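Benzoate transport porin BenP (Acinetobacter baumannii AB307-0294, PDB 5DL8) probably forms a beta-barrel pore of the OprD family across the outer membrane that admits benzoate. Local coordinates at residues A80-A85 against D111-G116; L148-W153 against S176-E181. All coordinates share one frame; numbering follows the deposited sequence.

Contact 1: A80-A85 against D111-G116; sequences ASVQYA and DYLKYG
Asp-111 OD2 lies at the edge of the Tyr-84 ring, near its plane, and accepts a hydrogen bond from Tyr-84 OH (2.8 Å) through its anti lone pair. The ring and carboxylate planes stand 79° apart, almost perpendicular. On the opposite side of the sheet, Lys-114 CD sits over one face of the Gln-83 amide, above its nitrogen end, 3.4 Å from Gln-83 NE2. There too the ring of Tyr-112 receives Ala-85 CB obliquely, 3.8 Å from Tyr-112 CE1. Tyr-84 CG is anti to the backbone N (chi1 179°), a torsion that carries the ring along the neighbouring strand, where Tyr-84 CD1 comes within 3.3 Å of Tyr-112 O. Leu-113 CD1 reaches the same ring from an oblique direction and also touches Val-82 CG2 at 3.9 Å, giving this face of the sheet an apolar row that ends in the Tyr-84 to Asp-111 bond. Six backbone hydrogen bonds join the antiparallel strands through the pairs Ser-81 with Gly-116, Gln-83 with Lys-114, and Ala-85 with Tyr-112; the bond from Ala-85 N to Tyr-112 O is straight, 172° at the hydrogen. The polar ends on the Lys-114 face are bound beyond the two strands: Lys-114 NZ by Pro-177 O and Glu-180 O, Gln-83 OE1 by Leu-149 N, Tyr-112 OH by Arg-178 O and Leu-148 N. The chemistry thus divides between the faces, one largely apolar, the other supplying donors and acceptors that hold inward-folded loops against the barrel wall.

Contact 2: L148-W153 against S176-E181; sequences LLTSYW and SPRNEE
Thr-150 and Arg-178 meet at an angle, the threonine hydroxyl coming up to the base of the arginine: Thr-150 OG1 is 3.3 Å from Arg-178 CB and 3.0 Å from Arg-178 N. With OG1 anti to its own carbonyl carbon (chi1 -53°), the methyl CG2 of Thr-150 is left near the Ser-176 carbonyl, 3.7 Å from Ser-176 O. Leu-148 bounds the arginine stem through its carbonyl, with Leu-148 O 3.3 Å from Arg-178 CB. From there the extended arginine chain leads away from this backbone, and its guanidinium group forms a salt bridge with Asp-143, while NE donates to Thr-97 O. The charged end is therefore fixed by other loops, and Arg-178 meets 148-153 through its backbone and CB. At the other end, Ser-151 and Ser-176 form an antiparallel hydrogen-bonded pair with both side chains on one face. Ser-176 N donates to Ser-151 O at 2.9 Å in a nearly linear bond, 171° at the hydrogen, whereas the return bond from Ser-151 N to Ser-176 O is weak at 3.4 Å. The serine hydroxyls do not bond each other: Ser-151 OG turns to Glu-132, and Ser-176 OG to Asp-182 O. Beyond the pair, 176-181 leaves the strand direction in a type I beta turn from Pro-177 to Glu-180, closed by Glu-180 N bonding to Pro-177 O. An antiparallel ladder that ends at the Ser-151 with Ser-176 pair and gives way to a type I turn inside the barrel is consistent with the inward-folded loops that narrow the channel in OprD-family porins.

In the fold
Contact 1 closes before contact 2 opens along the chain, and their centres lie about 9 Å apart on the same side of the chain's centre. Contact 1 joins strands 72-87 and 107-123 of the barrel wall; contact 2, deeper and more buried, brings the start of strand 151-153 against the end of strand 165-176 and the loop after it. The two contacts touch directly, side chains of strand 107-123 in contact 1 bonding to the turn of contact 2. One wall strand pair thus carries loop segments on its inner face, an organisation that would help set the shape of the pore. Both calcium sites lie away from this region.

Contact 1: A80-A85 against D111-G116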
ATOM      1  N   ALA A  80       1.585   9.759 -17.833  1.00 33.75           N
ATOM      2  CA  ALA A  80       0.216  10.255 -17.589  1.00 33.69           C
ATOM      3  C   ALA A  80      -0.759   9.114 -17.273  1.00 32.40           C
ATOM      4  O   ALA A  80      -0.513   7.956 -17.608  1.00 31.13           O
ATOM      5  CB  ALA A  80      -0.247  11.053 -18.782  1.00 34.97           C
ATOM      6  N   SER A  81      -1.862   9.459 -16.614  1.00 31.35           N
ATOM      7  CA  SER A  81      -2.830   8.450 -16.170  1.00 30.02           C
ATOM      8  C   SER A  81      -4.251   9.009 -16.206  1.00 30.53           C
ATOM      9  O   SER A  81      -4.439  10.223 -16.076  1.00 29.97           O
ATOM     10  CB  SER A  81      -2.479   7.967 -14.727  1.00 28.46           C
ATOM     11  OG  SER A  81      -2.707   8.967 -13.740  1.00 27.01           O
ATOM     12  N   VAL A  82      -5.240   8.102 -16.303  1.00 30.33           N
ATOM     13  CA  VAL A  82      -6.626   8.427 -16.146  1.00 29.40           C
ATOM     14  C   VAL A  82      -7.310   7.183 -15.618  1.00 28.41           C
ATOM     15  O   VAL A  82      -6.965   6.036 -16.003  1.00 27.83           O
ATOM     16  CB  VAL A  82      -7.219   8.931 -17.495  1.00 32.41           C
ATOM     17  CG1 VAL A  82      -7.129   7.829 -18.577  1.00 33.95           C
ATOM     18  CG2 VAL A  82      -8.681   9.387 -17.326  1.00 32.29           C
ATOM     19  N   GLN A  83      -8.174   7.372 -14.621  1.00 27.91           N
ATOM     20  CA  GLN A  83      -8.925   6.260 -14.003  1.00 26.76           C
ATOM     21  C   GLN A  83     -10.326   6.737 -13.716  1.00 27.36           C
ATOM     22  O   GLN A  83     -10.533   7.845 -13.225  1.00 27.98           O
ATOM     23  CB  GLN A  83      -8.289   5.819 -12.679  1.00 26.10           C
ATOM     24  CG  GLN A  83      -6.760   5.579 -12.598  1.00 24.33           C
ATOM     25  CD  GLN A  83      -6.309   5.341 -11.157  1.00 23.08           C
ATOM     26  OE1 GLN A  83      -6.640   4.334 -10.485  1.00 21.33           O
ATOM     27  NE2 GLN A  83      -5.617   6.358 -10.620  1.00 23.02           N
ATOM     28  N   TYR A  84     -11.302   5.905 -14.047  1.00 28.90           N
ATOM     29  CA  TYR A  84     -12.708   6.273 -13.984  1.00 28.93           C
ATOM     30  C   TYR A  84     -13.509   5.110 -13.514  1.00 28.01           C
ATOM     31  O   TYR A  84     -13.383   4.027 -14.097  1.00 27.64           O
ATOM     32  CB  TYR A  84     -13.192   6.661 -15.349  1.00 30.55           C
ATOM     33  CG  TYR A  84     -14.631   7.026 -15.359  1.00 33.43           C
ATOM     34  CD1 TYR A  84     -15.086   8.162 -14.628  1.00 34.97           C
ATOM     35  CD2 TYR A  84     -15.577   6.276 -16.100  1.00 36.42           C
ATOM     36  CE1 TYR A  84     -16.420   8.541 -14.641  1.00 36.49           C
ATOM     37  CE2 TYR A  84     -16.919   6.673 -16.126  1.00 37.92           C
ATOM     38  CZ  TYR A  84     -17.318   7.813 -15.408  1.00 37.48           C
ATOM     39  OH  TYR A  84     -18.634   8.133 -15.310  1.00 39.52           O
ATOM     40  N   ALA A  85     -14.336   5.326 -12.473  1.00 25.88           N
ATOM     41  CA  ALA A  85     -15.230   4.307 -11.947  1.00 24.96           C
ATOM     42  C   ALA A  85     -16.692   4.848 -11.840  1.00 27.79           C
ATOM     43  O   ALA A  85     -16.919   5.998 -11.490  1.00 26.73           O
ATOM     44  CB  ALA A  85     -14.805   3.880 -10.590  1.00 23.60           C
ATOM     45  N   ASP A 111     -20.124   8.340  -9.347  1.00 31.92           N
ATOM     46  CA  ASP A 111     -18.943   8.073 -10.220  1.00 30.78           C
ATOM     47  C   ASP A 111     -17.726   8.950  -9.756  1.00 30.30           C
ATOM     48  O   ASP A 111     -17.900   9.876  -8.975  1.00 29.89           O
ATOM     49  CB  ASP A 111     -19.302   8.228 -11.711  1.00 31.58           C
ATOM     50  CG  ASP A 111     -19.472   9.653 -12.180  1.00 33.21           C
ATOM     51  OD1 ASP A 111     -19.628  10.557 -11.405  1.00 37.52           O
ATOM     52  OD2 ASP A 111     -19.392   9.953 -13.364  1.00 34.37           O
ATOM     53  N   TYR A 112     -16.501   8.609 -10.125  1.00 28.72           N
ATOM     54  CA  TYR A 112     -15.379   9.521  -9.863  1.00 27.84           C
ATOM     55  C   TYR A 112     -14.279   9.246 -10.871  1.00 27.60           C
ATOM     56  O   TYR A 112     -14.194   8.142 -11.407  1.00 26.64           O
ATOM     57  CB  TYR A 112     -14.864   9.463  -8.420  1.00 26.70           C
ATOM     58  CG  TYR A 112     -14.026   8.282  -7.967  1.00 26.09           C
ATOM     59  CD1 TYR A 112     -14.505   6.991  -8.089  1.00 25.75           C
ATOM     60  CD2 TYR A 112     -12.820   8.491  -7.190  1.00 27.09           C
ATOM     61  CE1 TYR A 112     -13.864   5.918  -7.581  1.00 25.42           C
ATOM     62  CE2 TYR A 112     -12.079   7.375  -6.712  1.00 27.40           C
ATOM     63  CZ  TYR A 112     -12.610   6.093  -6.882  1.00 26.44           C
ATOM     64  OH  TYR A 112     -11.921   4.978  -6.407  1.00 26.88           O
ATOM     65  N   LEU A 113     -13.540  10.325 -11.148  1.00 27.26           N
ATOM     66  CA  LEU A 113     -12.525  10.419 -12.139  1.00 27.91           C
ATOM     67  C   LEU A 113     -11.268  10.923 -11.507  1.00 27.67           C
ATOM     68  O   LEU A 113     -11.336  12.028 -10.867  1.00 28.44           O
ATOM     69  CB  LEU A 113     -12.912  11.485 -13.169  1.00 28.38           C
ATOM     70  CG  LEU A 113     -11.895  11.755 -14.279  1.00 29.43           C
ATOM     71  CD1 LEU A 113     -11.748  10.604 -15.245  1.00 28.78           C
ATOM     72  CD2 LEU A 113     -12.375  12.995 -15.035  1.00 31.96           C
ATOM     73  N   LYS A 114     -10.165  10.183 -11.717  1.00 27.21           N
ATOM     74  CA  LYS A 114      -8.764  10.675 -11.400  1.00 27.37           C
ATOM     75  C   LYS A 114      -7.983  10.870 -12.722  1.00 28.16           C
ATOM     76  O   LYS A 114      -8.275  10.181 -13.699  1.00 26.81           O
ATOM     77  CB  LYS A 114      -8.052   9.654 -10.601  1.00 26.48           C
ATOM     78  CG  LYS A 114      -8.588   9.317  -9.238  1.00 25.87           C
ATOM     79  CD  LYS A 114      -7.887   8.087  -8.732  1.00 24.23           C
ATOM     80  CE  LYS A 114      -8.109   7.879  -7.254  1.00 24.32           C
ATOM     81  NZ  LYS A 114      -7.350   8.932  -6.448  1.00 25.85           N
ATOM     82  N   TYR A 115      -7.014  11.780 -12.729  1.00 29.30           N
ATOM     83  CA  TYR A 115      -6.035  11.913 -13.754  1.00 31.92           C
ATOM     84  C   TYR A 115      -4.764  12.634 -13.217  1.00 32.18           C
ATOM     85  O   TYR A 115      -4.811  13.364 -12.236  1.00 30.45           O
ATOM     86  CB  TYR A 115      -6.556  12.639 -15.008  1.00 35.35           C
ATOM     87  CG  TYR A 115      -7.041  14.049 -14.742  1.00 39.35           C
ATOM     88  CD1 TYR A 115      -8.326  14.272 -14.299  1.00 43.75           C
ATOM     89  CD2 TYR A 115      -6.223  15.181 -14.962  1.00 43.73           C
ATOM     90  CE1 TYR A 115      -8.799  15.578 -14.045  1.00 46.09           C
ATOM     91  CE2 TYR A 115      -6.674  16.481 -14.721  1.00 45.30           C
ATOM     92  CZ  TYR A 115      -7.978  16.648 -14.261  1.00 47.76           C
ATOM     93  OH  TYR A 115      -8.555  17.857 -14.020  1.00 52.89           O
ATOM     94  N   GLY A 116      -3.655  12.430 -13.936  1.00 32.86           N
ATOM     95  CA  GLY A 116      -2.360  13.043 -13.650  1.00 33.72           C
ATOM     96  C   GLY A 116      -1.389  12.973 -14.825  1.00 34.38           C
ATOM     97  O   GLY A 116      -1.631  12.289 -15.848  1.00 33.20           O
TER

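Contact 2: L148-W153 against S176-E181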
ATOM      1  N   LEU A 148     -10.347   2.517  -7.443  1.00 23.07           N
ATOM      2  CA  LEU A 148      -9.211   3.312  -8.075  1.00 23.72           C
ATOM      3  C   LEU A 148      -7.953   3.364  -7.108  1.00 23.38           C
ATOM      4  O   LEU A 148      -8.071   2.995  -5.908  1.00 22.26           O
ATOM      5  CB  LEU A 148      -9.689   4.660  -8.580  1.00 24.92           C
ATOM      6  CG  LEU A 148     -10.939   4.631  -9.508  1.00 26.24           C
ATOM      7  CD1 LEU A 148     -11.218   6.017 -10.093  1.00 27.75           C
ATOM      8  CD2 LEU A 148     -10.662   3.597 -10.623  1.00 27.85           C
ATOM      9  N   LEU A 149      -6.800   3.741  -7.648  1.00 24.37           N
ATOM     10  CA  LEU A 149      -5.466   3.634  -6.978  1.00 25.67           C
ATOM     11  C   LEU A 149      -4.950   5.025  -6.510  1.00 24.83           C
ATOM     12  O   LEU A 149      -5.091   6.099  -7.166  1.00 24.67           O
ATOM     13  CB  LEU A 149      -4.471   3.136  -7.969  1.00 29.20           C
ATOM     14  CG  LEU A 149      -4.291   1.647  -8.289  1.00 33.02           C
ATOM     15  CD1 LEU A 149      -5.538   0.849  -8.262  1.00 32.99           C
ATOM     16  CD2 LEU A 149      -3.516   1.390  -9.574  1.00 33.55           C
ATOM     17  N   THR A 150      -4.411   5.023  -5.313  1.00 23.96           N
ATOM     18  CA  THR A 150      -3.742   6.198  -4.701  1.00 23.03           C
ATOM     19  C   THR A 150      -2.511   6.577  -5.534  1.00 22.76           C
ATOM     20  O   THR A 150      -1.769   5.720  -6.008  1.00 23.70           O
ATOM     21  CB  THR A 150      -3.377   5.852  -3.240  1.00 23.04           C
ATOM     22  OG1 THR A 150      -4.576   5.381  -2.630  1.00 22.85           O
ATOM     23  CG2 THR A 150      -2.774   7.045  -2.368  1.00 22.21           C
ATOM     24  N   SER A 151      -2.352   7.852  -5.799  1.00 23.08           N
ATOM     25  CA  SER A 151      -1.097   8.418  -6.269  1.00 23.76           C
ATOM     26  C   SER A 151      -0.817   9.722  -5.520  1.00 24.46           C
ATOM     27  O   SER A 151      -1.640  10.133  -4.649  1.00 24.81           O
ATOM     28  CB  SER A 151      -1.202   8.615  -7.768  1.00 23.96           C
ATOM     29  OG  SER A 151      -2.134   9.644  -8.112  1.00 24.00           O
ATOM     30  N   TYR A 152       0.304  10.397  -5.880  1.00 26.12           N
ATOM     31  CA  TYR A 152       0.906  11.512  -5.098  1.00 26.69           C
ATOM     32  C   TYR A 152       1.364  12.654  -6.033  1.00 27.74           C
ATOM     33  O   TYR A 152       1.536  12.464  -7.257  1.00 28.98           O
ATOM     34  CB  TYR A 152       2.141  10.915  -4.330  1.00 26.84           C
ATOM     35  CG  TYR A 152       1.742   9.864  -3.368  1.00 25.65           C
ATOM     36  CD1 TYR A 152       1.198  10.173  -2.179  1.00 27.17           C
ATOM     37  CD2 TYR A 152       1.744   8.530  -3.738  1.00 26.82           C
ATOM     38  CE1 TYR A 152       0.762   9.161  -1.273  1.00 27.74           C
ATOM     39  CE2 TYR A 152       1.323   7.550  -2.864  1.00 25.94           C
ATOM     40  CZ  TYR A 152       0.826   7.864  -1.658  1.00 26.73           C
ATOM     41  OH  TYR A 152       0.406   6.811  -0.852  1.00 30.33           O
ATOM     42  N   TRP A 153       1.528  13.849  -5.515  1.00 27.06           N
ATOM     43  CA  TRP A 153       2.002  14.880  -6.381  1.00 28.72           C
ATOM     44  C   TRP A 153       3.209  15.521  -5.718  1.00 28.75           C
ATOM     45  O   TRP A 153       3.124  15.919  -4.540  1.00 27.06           O
ATOM     46  CB  TRP A 153       0.918  15.914  -6.561  1.00 30.35           C
ATOM     47  CG  TRP A 153       1.159  17.039  -7.577  1.00 33.44           C
ATOM     48  CD1 TRP A 153       1.567  18.380  -7.313  1.00 35.42           C
ATOM     49  CD2 TRP A 153       0.890  16.978  -8.968  1.00 34.85           C
ATOM     50  NE1 TRP A 153       1.571  19.095  -8.488  1.00 37.22           N
ATOM     51  CE2 TRP A 153       1.179  18.253  -9.515  1.00 37.65           C
ATOM     52  CE3 TRP A 153       0.420  15.960  -9.821  1.00 36.42           C
ATOM     53  CZ2 TRP A 153       1.027  18.522 -10.890  1.00 38.92           C
ATOM     54  CZ3 TRP A 153       0.269  16.243 -11.181  1.00 37.10           C
ATOM     55  CH2 TRP A 153       0.579  17.510 -11.690  1.00 38.87           C
ATOM     56  N   SER A 176      -3.582  11.969  -3.593  1.00 24.54           N
ATOM     57  CA  SER A 176      -5.002  11.727  -4.072  1.00 23.46           C
ATOM     58  C   SER A 176      -5.394  10.380  -3.628  1.00 22.76           C
ATOM     59  O   SER A 176      -5.002   9.378  -4.252  1.00 21.78           O
ATOM     60  CB  SER A 176      -5.080  11.728  -5.582  1.00 24.30           C
ATOM     61  OG  SER A 176      -6.450  11.772  -6.025  1.00 24.86           O
ATOM     62  N   PRO A 177      -6.064  10.295  -2.507  1.00 23.05           N
ATOM     63  CA  PRO A 177      -6.427   8.952  -1.983  1.00 22.93           C
ATOM     64  C   PRO A 177      -7.253   8.026  -2.932  1.00 23.21           C
ATOM     65  O   PRO A 177      -7.870   8.507  -3.867  1.00 22.65           O
ATOM     66  CB  PRO A 177      -7.229   9.290  -0.681  1.00 23.11           C
ATOM     67  CG  PRO A 177      -6.664  10.567  -0.251  1.00 23.93           C
ATOM     68  CD  PRO A 177      -6.453  11.341  -1.552  1.00 24.40           C
ATOM     69  N   ARG A 178      -7.216   6.716  -2.671  1.00 23.16           N
ATOM     70  CA  ARG A 178      -7.862   5.727  -3.502  1.00 25.01           C
ATOM     71  C   ARG A 178      -9.404   6.073  -3.768  1.00 26.05           C
ATOM     72  O   ARG A 178      -9.875   5.855  -4.834  1.00 26.10           O
ATOM     73  CB  ARG A 178      -7.713   4.341  -2.886  1.00 24.34           C
ATOM     74  CG  ARG A 178      -8.590   4.119  -1.682  1.00 25.69           C
ATOM     75  CD  ARG A 178      -8.192   2.917  -0.904  1.00 27.52           C
ATOM     76  NE  ARG A 178      -9.106   2.649   0.232  1.00 30.91           N
ATOM     77  CZ  ARG A 178      -8.785   1.869   1.304  1.00 33.38           C
ATOM     78  NH1 ARG A 178      -7.486   1.357   1.417  1.00 30.14           N
ATOM     79  NH2 ARG A 178      -9.707   1.633   2.292  1.00 32.26           N
ATOM     80  N   ASN A 179     -10.077   6.725  -2.809  1.00 26.73           N
ATOM     81  CA  ASN A 179     -11.491   6.998  -2.865  1.00 27.09           C
ATOM     82  C   ASN A 179     -11.761   8.433  -3.131  1.00 28.89           C
ATOM     83  O   ASN A 179     -12.866   8.895  -2.741  1.00 29.44           O
ATOM     84  CB  ASN A 179     -12.210   6.533  -1.549  1.00 26.85           C
ATOM     85  CG  ASN A 179     -11.754   7.300  -0.279  1.00 28.42           C
ATOM     86  OD1 ASN A 179     -10.601   7.543  -0.075  1.00 29.16           O
ATOM     87  ND2 ASN A 179     -12.670   7.580   0.605  1.00 30.26           N
ATOM     88  N   GLU A 180     -10.823   9.182  -3.764  1.00 27.82           N
ATOM     89  CA  GLU A 180     -11.058  10.602  -3.999  1.00 28.72           C
ATOM     90  C   GLU A 180     -10.570  10.973  -5.364  1.00 28.65           C
ATOM     91  O   GLU A 180      -9.714  10.313  -5.900  1.00 25.25           O
ATOM     92  CB  GLU A 180     -10.330  11.571  -2.974  1.00 30.50           C
ATOM     93  CG  GLU A 180     -10.531  11.310  -1.509  1.00 33.20           C
ATOM     94  CD  GLU A 180     -11.911  11.674  -0.986  1.00 38.47           C
ATOM     95  OE1 GLU A 180     -12.752  12.261  -1.751  1.00 43.04           O
ATOM     96  OE2 GLU A 180     -12.193  11.368   0.217  1.00 39.52           O
ATOM     97  N   GLU A 181     -11.035  12.119  -5.830  1.00 29.58           N
ATOM     98  CA  GLU A 181     -10.710  12.638  -7.167  1.00 33.23           C
ATOM     99  C   GLU A 181      -9.569  13.576  -7.225  1.00 35.04           C
ATOM    100  O   GLU A 181      -8.952  13.678  -8.231  1.00 39.80           O
ATOM    101  CB  GLU A 181     -11.890  13.501  -7.758  1.00 34.07           C
ATOM    102  CG  GLU A 181     -13.171  12.674  -8.000  1.00 35.39           C
ATOM    103  CD  GLU A 181     -14.164  13.311  -9.013  1.00 34.60           C
ATOM    104  OE1 GLU A 181     -14.519  14.448  -8.893  1.00 34.75           O
ATOM    105  OE2 GLU A 181     -14.595  12.656  -9.934  1.00 33.61           O
TER